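Local atomic coordinates of conserved hypothetical membrane lipoprotein (Ureaplasma parvum, PDB entry 3K63), a protein that is of unknown function but is probably anchored in the cell membrane as a lipoprotein, the chain here being its lipoprotein-associated type-17 domain. Residues L33-Y41 and F63-N74; N74-L83 and Y95-N106. One frame throughout, in Å; residues are numbered along the deposited sequence.

Interaction 1: residues L33-Y41 and F63-N74; sequences LPSQIYKNY and FLYPDGDFGSAN
I37 sets its CG2 methyl squarely over the F63 ring, 3.6 Å from the ring centroid and 6° off the ring normal, a CH-pi contact. At the in-plane edge of the same ring lies Y41: F63 CD2 comes to 3.5 Å from Y41 CD2, in an offset edge-to-face pair with the planes at 65°. Both I37 and F63 are buried, and this is the densely filled part of the contact.

Toward the helix start the grip becomes polar. The side-chain amide of N74 grips S35 in the first turn of helix 34-40: OD1 accepts the backbone N-H of S35 on a lone pair, in the carbonyl plane (N to OD1 3.1 Å). Its ND2 gives a second bond to S35 OG, which lies in the amide plane and is also hydrogen-bonded to E112; with a further bond from ND2 to G109 O, both ends of the amide are held and its rotation is fixed.

The outer side is less enclosed. There the partly exposed Y38 and Y65 stack face to face, centroids 4.4 Å apart; CG of Y38, anti to the backbone N, carries the ring over Y65, whose other face is covered by F70 CA.

The axes of segments 34-40 and 70-74 lie at 126°, while on the inner side of helix 34-40 P34 and I37 rest on L79 of strand 79-87, and I37 also on L21 of strand 17-21.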
loop_
_atom_site.group_PDB
_atom_site.type_symbol
_atom_site.label_atom_id
_atom_site.label_comp_id
_atom_site.label_asym_id
_atom_site.label_seq_id
_atom_site.Cartn_x
_atom_site.Cartn_y
_atom_site.Cartn_z
ATOM N N LEU A 33 11.899 1.180 0.307
ATOM C CA LEU A 33 11.770 1.398 -1.124
ATOM C C LEU A 33 10.534 0.646 -1.620
ATOM O O LEU A 33 10.199 -0.423 -1.099
ATOM C CB LEU A 33 12.999 0.859 -1.847
ATOM C CG LEU A 33 14.305 1.649 -1.751
ATOM C CD1 LEU A 33 15.476 0.741 -2.120
ATOM C CD2 LEU A 33 14.245 2.884 -2.664
ATOM N N PRO A 34 9.819 1.208 -2.602
ATOM C CA PRO A 34 8.648 0.475 -3.071
ATOM C C PRO A 34 8.999 -0.961 -3.432
ATOM O O PRO A 34 8.238 -1.876 -3.116
ATOM C CB PRO A 34 8.192 1.291 -4.270
ATOM C CG PRO A 34 8.427 2.697 -3.772
ATOM C CD PRO A 34 9.794 2.602 -3.079
ATOM N N SER A 35 10.159 -1.165 -4.059
ATOM C CA SER A 35 10.579 -2.505 -4.468
ATOM C C SER A 35 10.719 -3.469 -3.297
ATOM O O SER A 35 10.388 -4.641 -3.431
ATOM C CB SER A 35 11.880 -2.439 -5.283
ATOM O OG SER A 35 12.950 -1.896 -4.529
ATOM N N GLN A 36 11.199 -2.989 -2.156
ATOM C CA GLN A 36 11.330 -3.840 -0.971
ATOM C C GLN A 36 9.948 -4.337 -0.519
ATOM O O GLN A 36 9.769 -5.511 -0.199
ATOM C CB GLN A 36 11.976 -3.068 0.189
ATOM C CG GLN A 36 13.425 -2.648 -0.029
ATOM C CD GLN A 36 13.925 -1.757 1.081
ATOM O OE1 GLN A 36 13.662 -0.546 1.102
ATOM N NE2 GLN A 36 14.625 -2.359 2.035
ATOM N N ILE A 37 8.972 -3.434 -0.495
ATOM C CA ILE A 37 7.620 -3.787 -0.072
ATOM C C ILE A 37 6.978 -4.787 -1.040
ATOM O O ILE A 37 6.362 -5.768 -0.628
ATOM C CB ILE A 37 6.741 -2.510 0.054
ATOM C CG1 ILE A 37 7.237 -1.672 1.244
ATOM C CG2 ILE A 37 5.266 -2.895 0.225
ATOM C CD1 ILE A 37 6.646 -0.261 1.331
ATOM N N TYR A 38 7.143 -4.528 -2.330
ATOM C CA TYR A 38 6.608 -5.379 -3.382
ATOM C C TYR A 38 7.149 -6.822 -3.321
ATOM O O TYR A 38 6.442 -7.774 -3.634
ATOM C CB TYR A 38 6.974 -4.765 -4.726
ATOM C CG TYR A 38 6.584 -5.587 -5.936
ATOM C CD1 TYR A 38 5.332 -5.448 -6.522
ATOM C CD2 TYR A 38 7.477 -6.485 -6.503
ATOM C CE1 TYR A 38 4.982 -6.186 -7.651
ATOM C CE2 TYR A 38 7.144 -7.224 -7.621
ATOM C CZ TYR A 38 5.894 -7.075 -8.196
ATOM O OH TYR A 38 5.542 -7.815 -9.314
ATOM N N LYS A 39 8.407 -6.973 -2.913
ATOM C CA LYS A 39 9.051 -8.283 -2.847
ATOM C C LYS A 39 8.940 -8.984 -1.502
ATOM O O LYS A 39 9.398 -10.120 -1.340
ATOM C CB LYS A 39 10.533 -8.139 -3.226
ATOM C CG LYS A 39 10.730 -7.778 -4.679
ATOM C CD LYS A 39 12.177 -7.619 -5.075
ATOM C CE LYS A 39 12.269 -7.586 -6.612
ATOM N NZ LYS A 39 13.657 -7.465 -7.177
ATOM N N ASN A 40 8.317 -8.317 -0.539
ATOM C CA ASN A 40 8.218 -8.905 0.783
ATOM C C ASN A 40 6.865 -8.937 1.434
ATOM O O ASN A 40 6.769 -9.386 2.562
ATOM C CB ASN A 40 9.207 -8.218 1.728
ATOM C CG ASN A 40 10.634 -8.456 1.324
ATOM O OD1 ASN A 40 11.177 -9.550 1.505
ATOM N ND2 ASN A 40 11.249 -7.441 0.746
ATOM N N TYR A 41 5.819 -8.487 0.754
ATOM C CA TYR A 41 4.518 -8.512 1.399
ATOM C C TYR A 41 3.930 -9.923 1.457
ATOM O O TYR A 41 2.956 -10.172 2.175
ATOM C CB TYR A 41 3.556 -7.524 0.721
ATOM C CG TYR A 41 3.030 -7.908 -0.637
ATOM C CD1 TYR A 41 1.926 -8.734 -0.765
ATOM C CD2 TYR A 41 3.595 -7.383 -1.796
ATOM C CE1 TYR A 41 1.382 -9.025 -2.020
ATOM C CE2 TYR A 41 3.066 -7.663 -3.053
ATOM C CZ TYR A 41 1.958 -8.479 -3.164
ATOM O OH TYR A 41 1.410 -8.730 -4.411
ATOM N N PHE A 63 0.419 -5.130 -3.805
ATOM C CA PHE A 63 1.163 -3.891 -3.919
ATOM C C PHE A 63 1.650 -3.942 -5.377
ATOM O O PHE A 63 2.207 -4.948 -5.828
ATOM C CB PHE A 63 2.354 -3.884 -2.969
ATOM C CG PHE A 63 2.007 -3.538 -1.545
ATOM C CD1 PHE A 63 1.706 -2.233 -1.185
ATOM C CD2 PHE A 63 1.993 -4.520 -0.557
ATOM C CE1 PHE A 63 1.401 -1.915 0.135
ATOM C CE2 PHE A 63 1.690 -4.206 0.753
ATOM C CZ PHE A 63 1.391 -2.906 1.098
ATOM N N LEU A 64 1.431 -2.868 -6.120
ATOM C CA LEU A 64 1.855 -2.828 -7.509
ATOM C C LEU A 64 2.609 -1.552 -7.805
ATOM O O LEU A 64 2.367 -0.528 -7.174
ATOM C CB LEU A 64 0.641 -2.904 -8.417
ATOM C CG LEU A 64 -0.241 -4.149 -8.321
ATOM C CD1 LEU A 64 -1.555 -3.922 -9.068
ATOM C CD2 LEU A 64 0.514 -5.348 -8.870
ATOM N N TYR A 65 3.530 -1.615 -8.759
ATOM C CA TYR A 65 4.291 -0.437 -9.158
ATOM C C TYR A 65 3.309 0.364 -9.997
ATOM O O TYR A 65 2.582 -0.196 -10.828
ATOM C CB TYR A 65 5.492 -0.834 -10.010
ATOM C CG TYR A 65 6.510 -1.661 -9.251
ATOM C CD1 TYR A 65 6.982 -1.248 -7.998
ATOM C CD2 TYR A 65 7.028 -2.840 -9.786
ATOM C CE1 TYR A 65 7.950 -1.987 -7.300
ATOM C CE2 TYR A 65 7.997 -3.583 -9.087
ATOM C CZ TYR A 65 8.452 -3.141 -7.852
ATOM O OH TYR A 65 9.448 -3.821 -7.191
ATOM N N PRO A 66 3.259 1.683 -9.797
ATOM C CA PRO A 66 2.316 2.475 -10.587
ATOM C C PRO A 66 2.426 2.248 -12.088
ATOM O O PRO A 66 1.407 2.116 -12.775
ATOM C CB PRO A 66 2.650 3.900 -10.179
ATOM C CG PRO A 66 3.088 3.717 -8.731
ATOM C CD PRO A 66 4.010 2.535 -8.865
ATOM N N ASP A 67 3.655 2.191 -12.596
ATOM C CA ASP A 67 3.864 1.987 -14.023
ATOM C C ASP A 67 4.234 0.582 -14.440
ATOM O O ASP A 67 4.533 0.357 -15.610
ATOM C CB ASP A 67 4.948 2.917 -14.547
ATOM C CG ASP A 67 4.606 4.362 -14.352
ATOM O OD1 ASP A 67 3.395 4.683 -14.362
ATOM O OD2 ASP A 67 5.545 5.177 -14.206
ATOM N N GLY A 68 4.254 -0.364 -13.511
ATOM C CA GLY A 68 4.613 -1.712 -13.904
ATOM C C GLY A 68 6.073 -2.094 -13.710
ATOM O O GLY A 68 6.423 -3.257 -13.926
ATOM N N ASP A 69 6.939 -1.149 -13.344
ATOM C CA ASP A 69 8.340 -1.500 -13.141
ATOM C C ASP A 69 8.940 -0.727 -11.965
ATOM O O ASP A 69 8.705 0.475 -11.811
ATOM C CB ASP A 69 9.148 -1.250 -14.430
ATOM C CG ASP A 69 9.851 0.111 -14.453
ATOM O OD1 ASP A 69 9.168 1.156 -14.595
ATOM O OD2 ASP A 69 11.102 0.124 -14.339
ATOM N N PHE A 70 9.721 -1.432 -11.149
ATOM C CA PHE A 70 10.359 -0.884 -9.947
ATOM C C PHE A 70 11.138 0.440 -10.076
ATOM O O PHE A 70 10.989 1.324 -9.231
ATOM C CB PHE A 70 11.286 -1.938 -9.337
ATOM C CG PHE A 70 12.668 -1.970 -9.947
ATOM C CD1 PHE A 70 12.927 -2.700 -11.103
ATOM C CD2 PHE A 70 13.716 -1.280 -9.339
ATOM C CE1 PHE A 70 14.215 -2.747 -11.639
ATOM C CE2 PHE A 70 15.005 -1.320 -9.866
ATOM C CZ PHE A 70 15.257 -2.054 -11.018
ATOM N N GLY A 71 11.974 0.584 -11.104
ATOM C CA GLY A 71 12.733 1.822 -11.235
ATOM C C GLY A 71 11.866 3.069 -11.165
ATOM O O GLY A 71 12.180 4.038 -10.468
ATOM N N SER A 72 10.753 3.026 -11.889
ATOM C CA SER A 72 9.808 4.142 -11.942
ATOM C C SER A 72 9.211 4.423 -10.562
ATOM O O SER A 72 9.057 5.574 -10.150
ATOM C CB SER A 72 8.687 3.815 -12.936
ATOM O OG SER A 72 7.844 4.933 -13.150
ATOM N N ALA A 73 8.883 3.351 -9.855
ATOM C CA ALA A 73 8.308 3.451 -8.526
ATOM C C ALA A 73 9.354 3.896 -7.504
ATOM O O ALA A 73 9.076 4.741 -6.654
ATOM C CB ALA A 73 7.712 2.109 -8.129
ATOM N N ASN A 74 10.553 3.329 -7.585
ATOM C CA ASN A 74 11.607 3.688 -6.649
ATOM C C ASN A 74 12.010 5.160 -6.771
ATOM O O ASN A 74 12.440 5.767 -5.798
ATOM C CB ASN A 74 12.827 2.773 -6.842
ATOM C CG ASN A 74 12.654 1.422 -6.164
ATOM O OD1 ASN A 74 11.635 1.161 -5.518
ATOM N ND2 ASN A 74 13.654 0.563 -6.299
#

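Interaction 2: residues N74-L83 and Y95-N106; sequences NKNGTLKLSL and YKLLEVSGFKSN
With chi1 of -66°, F103 places its ring beside its own backbone N, and L79, likewise turned with CG anti to the carbonyl carbon (chi1 -81°), lays a methyl across that ring. L79 CD1 stands 3.8 Å from the F103 ring centroid, over the face but displaced toward the rim, a CH-pi contact in which the two side chains cross at about a right angle. The carbonyl O of G77 lies at the edge of the ring, in its plane, and accepts a hydrogen bond from the backbone N of F103 (N to O 3.0 Å).

From here strands 79-83 and 95-100 run antiparallel as the arms of a beta hairpin. L79 with V100, L81 with L98 and L83 with K96 are hydrogen-bonded pairs, each closed by two backbone bonds. L81 CD1 touches V100 CG2 at 3.8 Å and L83 CD1 reaches L98 CB at 3.9 Å, on the face of the sheet where L81 and L83 also pack on I60 of strand 56-64.

The other face, bearing K80, S82, L97 and E99, is more polar and open. CD2 of L97 comes to 3.5 Å from S82 OG, while T78 CG2 lies 3.7 Å from E99 CG. The ammonium of K80 is bound to P66 O, and its NZ remains 4.8 Å from E99 OE1.

G77, at positive phi, ends helix 70-76 and lies close against the backbone of F103 and K104 and the CB of S105; farther along, N106 N bonds to N74 O from above the carbonyl plane. Backbone bonding therefore continues past the strands, apolar contacts join the two strands on the face of L79, L81, L83, L98 and V100, and K80 and E99 can probably attract each other only at a distance, without a salt bridge.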
loop_
_atom_site.group_PDB
_atom_site.type_symbol
_atom_site.label_atom_id
_atom_site.label_comp_id
_atom_site.label_asym_id
_atom_site.label_seq_id
_atom_site.Cartn_x
_atom_site.Cartn_y
_atom_site.Cartn_z
ATOM N N ASN A 74 10.553 3.329 -7.585
ATOM C CA ASN A 74 11.607 3.688 -6.649
ATOM C C ASN A 74 12.010 5.160 -6.771
ATOM O O ASN A 74 12.440 5.767 -5.798
ATOM C CB ASN A 74 12.827 2.773 -6.842
ATOM C CG ASN A 74 12.654 1.422 -6.164
ATOM O OD1 ASN A 74 11.635 1.161 -5.518
ATOM N ND2 ASN A 74 13.654 0.563 -6.299
ATOM N N LYS A 75 11.862 5.732 -7.963
ATOM C CA LYS A 75 12.205 7.140 -8.177
ATOM C C LYS A 75 11.211 8.074 -7.491
ATOM O O LYS A 75 11.609 9.090 -6.920
ATOM C CB LYS A 75 12.263 7.467 -9.675
ATOM C CG LYS A 75 13.582 7.102 -10.354
ATOM C CD LYS A 75 13.472 7.192 -11.867
ATOM C CE LYS A 75 14.520 6.312 -12.534
ATOM N NZ LYS A 75 14.242 6.072 -13.985
ATOM N N ASN A 76 9.925 7.723 -7.541
ATOM C CA ASN A 76 8.861 8.530 -6.929
ATOM C C ASN A 76 8.471 8.050 -5.527
ATOM O O ASN A 76 7.591 8.633 -4.903
ATOM C CB ASN A 76 7.603 8.506 -7.806
ATOM C CG ASN A 76 7.878 8.886 -9.247
ATOM O OD1 ASN A 76 7.296 8.312 -10.172
ATOM N ND2 ASN A 76 8.754 9.865 -9.449
ATOM N N GLY A 77 9.114 6.995 -5.034
ATOM C CA GLY A 77 8.768 6.487 -3.716
ATOM C C GLY A 77 7.261 6.287 -3.639
ATOM O O GLY A 77 6.612 6.607 -2.636
ATOM N N THR A 78 6.725 5.720 -4.717
ATOM C CA THR A 78 5.300 5.471 -4.864
ATOM C C THR A 78 4.893 4.007 -5.061
ATOM O O THR A 78 5.677 3.193 -5.542
ATOM C CB THR A 78 4.790 6.274 -6.045
ATOM O OG1 THR A 78 5.136 7.652 -5.861
ATOM C CG2 THR A 78 3.289 6.128 -6.187
ATOM N N LEU A 79 3.663 3.685 -4.673
ATOM C CA LEU A 79 3.129 2.337 -4.818
ATOM C C LEU A 79 1.647 2.448 -5.114
ATOM O O LEU A 79 1.003 3.448 -4.783
ATOM C CB LEU A 79 3.316 1.520 -3.538
ATOM C CG LEU A 79 4.651 0.843 -3.226
ATOM C CD1 LEU A 79 4.644 0.434 -1.758
ATOM C CD2 LEU A 79 4.879 -0.365 -4.117
ATOM N N LYS A 80 1.111 1.423 -5.757
ATOM C CA LYS A 80 -0.296 1.371 -6.094
ATOM C C LYS A 80 -0.824 0.265 -5.187
ATOM O O LYS A 80 -0.439 -0.901 -5.313
ATOM C CB LYS A 80 -0.433 0.993 -7.568
ATOM C CG LYS A 80 -1.854 1.058 -8.116
ATOM C CD LYS A 80 -1.960 0.857 -9.650
ATOM C CE LYS A 80 -1.438 2.078 -10.406
ATOM N NZ LYS A 80 -1.579 1.959 -11.894
ATOM N N LEU A 81 -1.672 0.638 -4.241
ATOM C CA LEU A 81 -2.247 -0.322 -3.307
ATOM C C LEU A 81 -3.565 -0.894 -3.816
ATOM O O LEU A 81 -4.548 -0.173 -4.001
ATOM C CB LEU A 81 -2.489 0.336 -1.955
ATOM C CG LEU A 81 -1.374 0.278 -0.919
ATOM C CD1 LEU A 81 -0.174 1.046 -1.420
ATOM C CD2 LEU A 81 -1.884 0.853 0.413
ATOM N N SER A 82 -3.591 -2.195 -4.045
ATOM C CA SER A 82 -4.803 -2.831 -4.519
ATOM C C SER A 82 -5.558 -3.206 -3.244
ATOM O O SER A 82 -5.084 -4.032 -2.463
ATOM C CB SER A 82 -4.446 -4.067 -5.337
ATOM O OG SER A 82 -5.589 -4.657 -5.920
ATOM N N LEU A 83 -6.727 -2.597 -3.042
ATOM C CA LEU A 83 -7.527 -2.820 -1.844
ATOM C C LEU A 83 -8.796 -3.621 -1.998
ATOM O O LEU A 83 -9.419 -3.645 -3.063
ATOM C CB LEU A 83 -7.920 -1.483 -1.247
ATOM C CG LEU A 83 -6.819 -0.460 -1.018
ATOM C CD1 LEU A 83 -7.452 0.910 -0.771
ATOM C CD2 LEU A 83 -5.967 -0.902 0.157
ATOM N N TYR A 95 -13.559 -3.590 -4.631
ATOM C CA TYR A 95 -12.128 -3.465 -4.856
ATOM C C TYR A 95 -11.782 -2.039 -5.259
ATOM O O TYR A 95 -12.574 -1.360 -5.899
ATOM C CB TYR A 95 -11.685 -4.457 -5.921
ATOM C CG TYR A 95 -11.819 -5.888 -5.461
ATOM C CD1 TYR A 95 -12.984 -6.626 -5.698
ATOM C CD2 TYR A 95 -10.800 -6.491 -4.738
ATOM C CE1 TYR A 95 -13.123 -7.934 -5.218
ATOM C CE2 TYR A 95 -10.929 -7.787 -4.257
ATOM C CZ TYR A 95 -12.087 -8.503 -4.498
ATOM O OH TYR A 95 -12.187 -9.782 -3.998
ATOM N N LYS A 96 -10.602 -1.577 -4.874
ATOM C CA LYS A 96 -10.199 -0.221 -5.195
ATOM C C LYS A 96 -8.691 -0.080 -5.215
ATOM O O LYS A 96 -8.001 -0.532 -4.301
ATOM C CB LYS A 96 -10.771 0.761 -4.174
ATOM C CG LYS A 96 -10.528 2.223 -4.529
ATOM C CD LYS A 96 -10.916 3.157 -3.393
ATOM C CE LYS A 96 -11.542 4.445 -3.930
ATOM N NZ LYS A 96 -10.725 5.113 -4.999
ATOM N N LEU A 97 -8.183 0.547 -6.269
ATOM C CA LEU A 97 -6.753 0.777 -6.398
ATOM C C LEU A 97 -6.491 2.184 -5.864
ATOM O O LEU A 97 -7.170 3.123 -6.255
ATOM C CB LEU A 97 -6.339 0.653 -7.867
ATOM C CG LEU A 97 -6.617 -0.728 -8.477
ATOM C CD1 LEU A 97 -6.428 -0.656 -9.984
ATOM C CD2 LEU A 97 -5.690 -1.779 -7.884
ATOM N N LEU A 98 -5.526 2.327 -4.963
ATOM C CA LEU A 98 -5.208 3.626 -4.375
ATOM C C LEU A 98 -3.715 3.894 -4.509
ATOM O O LEU A 98 -2.898 3.094 -4.062
ATOM C CB LEU A 98 -5.600 3.636 -2.893
ATOM C CG LEU A 98 -5.082 4.754 -1.990
ATOM C CD1 LEU A 98 -5.816 6.034 -2.269
ATOM C CD2 LEU A 98 -5.287 4.361 -0.550
ATOM N N GLU A 99 -3.349 5.021 -5.107
ATOM C CA GLU A 99 -1.938 5.335 -5.283
ATOM C C GLU A 99 -1.371 6.162 -4.135
ATOM O O GLU A 99 -1.832 7.273 -3.896
ATOM C CB GLU A 99 -1.745 6.081 -6.599
ATOM C CG GLU A 99 -0.299 6.330 -6.962
ATOM C CD GLU A 99 -0.142 6.688 -8.424
ATOM O OE1 GLU A 99 -0.625 5.906 -9.276
ATOM O OE2 GLU A 99 0.462 7.744 -8.713
ATOM N N VAL A 100 -0.371 5.638 -3.424
ATOM C CA VAL A 100 0.205 6.394 -2.318
ATOM C C VAL A 100 1.703 6.598 -2.455
ATOM O O VAL A 100 2.427 5.738 -2.960
ATOM C CB VAL A 100 -0.072 5.730 -0.970
ATOM C CG1 VAL A 100 -1.494 5.233 -0.940
ATOM C CG2 VAL A 100 0.898 4.611 -0.728
ATOM N N SER A 101 2.161 7.753 -1.989
ATOM C CA SER A 101 3.566 8.109 -2.050
ATOM C C SER A 101 4.112 8.284 -0.641
ATOM O O SER A 101 3.406 8.037 0.338
ATOM C CB SER A 101 3.722 9.406 -2.827
ATOM O OG SER A 101 2.906 10.397 -2.244
ATOM N N GLY A 102 5.372 8.698 -0.538
ATOM C CA GLY A 102 5.961 8.898 0.771
ATOM C C GLY A 102 6.872 7.760 1.192
ATOM O O GLY A 102 7.317 7.698 2.350
ATOM N N PHE A 103 7.111 6.828 0.277
ATOM C CA PHE A 103 7.987 5.709 0.577
ATOM C C PHE A 103 9.401 6.149 0.222
ATOM O O PHE A 103 9.595 7.148 -0.477
ATOM C CB PHE A 103 7.591 4.496 -0.256
ATOM C CG PHE A 103 6.243 3.942 0.089
ATOM C CD1 PHE A 103 6.066 3.163 1.229
ATOM C CD2 PHE A 103 5.136 4.230 -0.706
ATOM C CE1 PHE A 103 4.803 2.682 1.573
ATOM C CE2 PHE A 103 3.870 3.750 -0.366
ATOM C CZ PHE A 103 3.704 2.977 0.774
ATOM N N LYS A 104 10.396 5.433 0.725
ATOM C CA LYS A 104 11.778 5.773 0.419
ATOM C C LYS A 104 11.990 5.811 -1.095
ATOM O O LYS A 104 11.309 5.110 -1.845
ATOM C CB LYS A 104 12.715 4.749 1.042
ATOM C CG LYS A 104 14.165 5.022 0.750
ATOM C CD LYS A 104 15.038 4.373 1.799
ATOM C CE LYS A 104 16.502 4.625 1.523
ATOM N NZ LYS A 104 17.365 3.897 2.493
ATOM N N SER A 105 12.928 6.634 -1.550
ATOM C CA SER A 105 13.220 6.740 -2.985
ATOM C C SER A 105 14.674 7.141 -3.227
ATOM O O SER A 105 15.363 7.598 -2.314
ATOM C CB SER A 105 12.308 7.782 -3.625
ATOM O OG SER A 105 12.561 9.059 -3.067
ATOM N N ASN A 106 15.138 6.929 -4.453
ATOM C CA ASN A 106 16.487 7.298 -4.846
ATOM C C ASN A 106 16.326 7.759 -6.292
ATOM O O ASN A 106 15.617 7.124 -7.078
ATOM C CB ASN A 106 17.451 6.104 -4.717
ATOM C CG ASN A 106 17.593 5.301 -5.996
ATOM O OD1 ASN A 106 16.756 4.454 -6.316
ATOM N ND2 ASN A 106 18.679 5.556 -6.731
#

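Interactions 1 and 2 lie in series along the chain, their centres about 8 Å apart, and N74 belongs to both as helix 70-76 passes from one to the other. The first reaches the end of strand 56-64, the second the hairpin of strands 79-87 and 93-100; all three form one antiparallel sheet with 79-87 in the middle. They also touch directly, through the probable hydrogen bonds L64 O to K80 N and P66 O to K80 NZ, and by packing of P34 on T78 and K104. Helix 34-40, helix 70-76 and the sheet are thereby joined into one continuous body within the lipoprotein-associated domain.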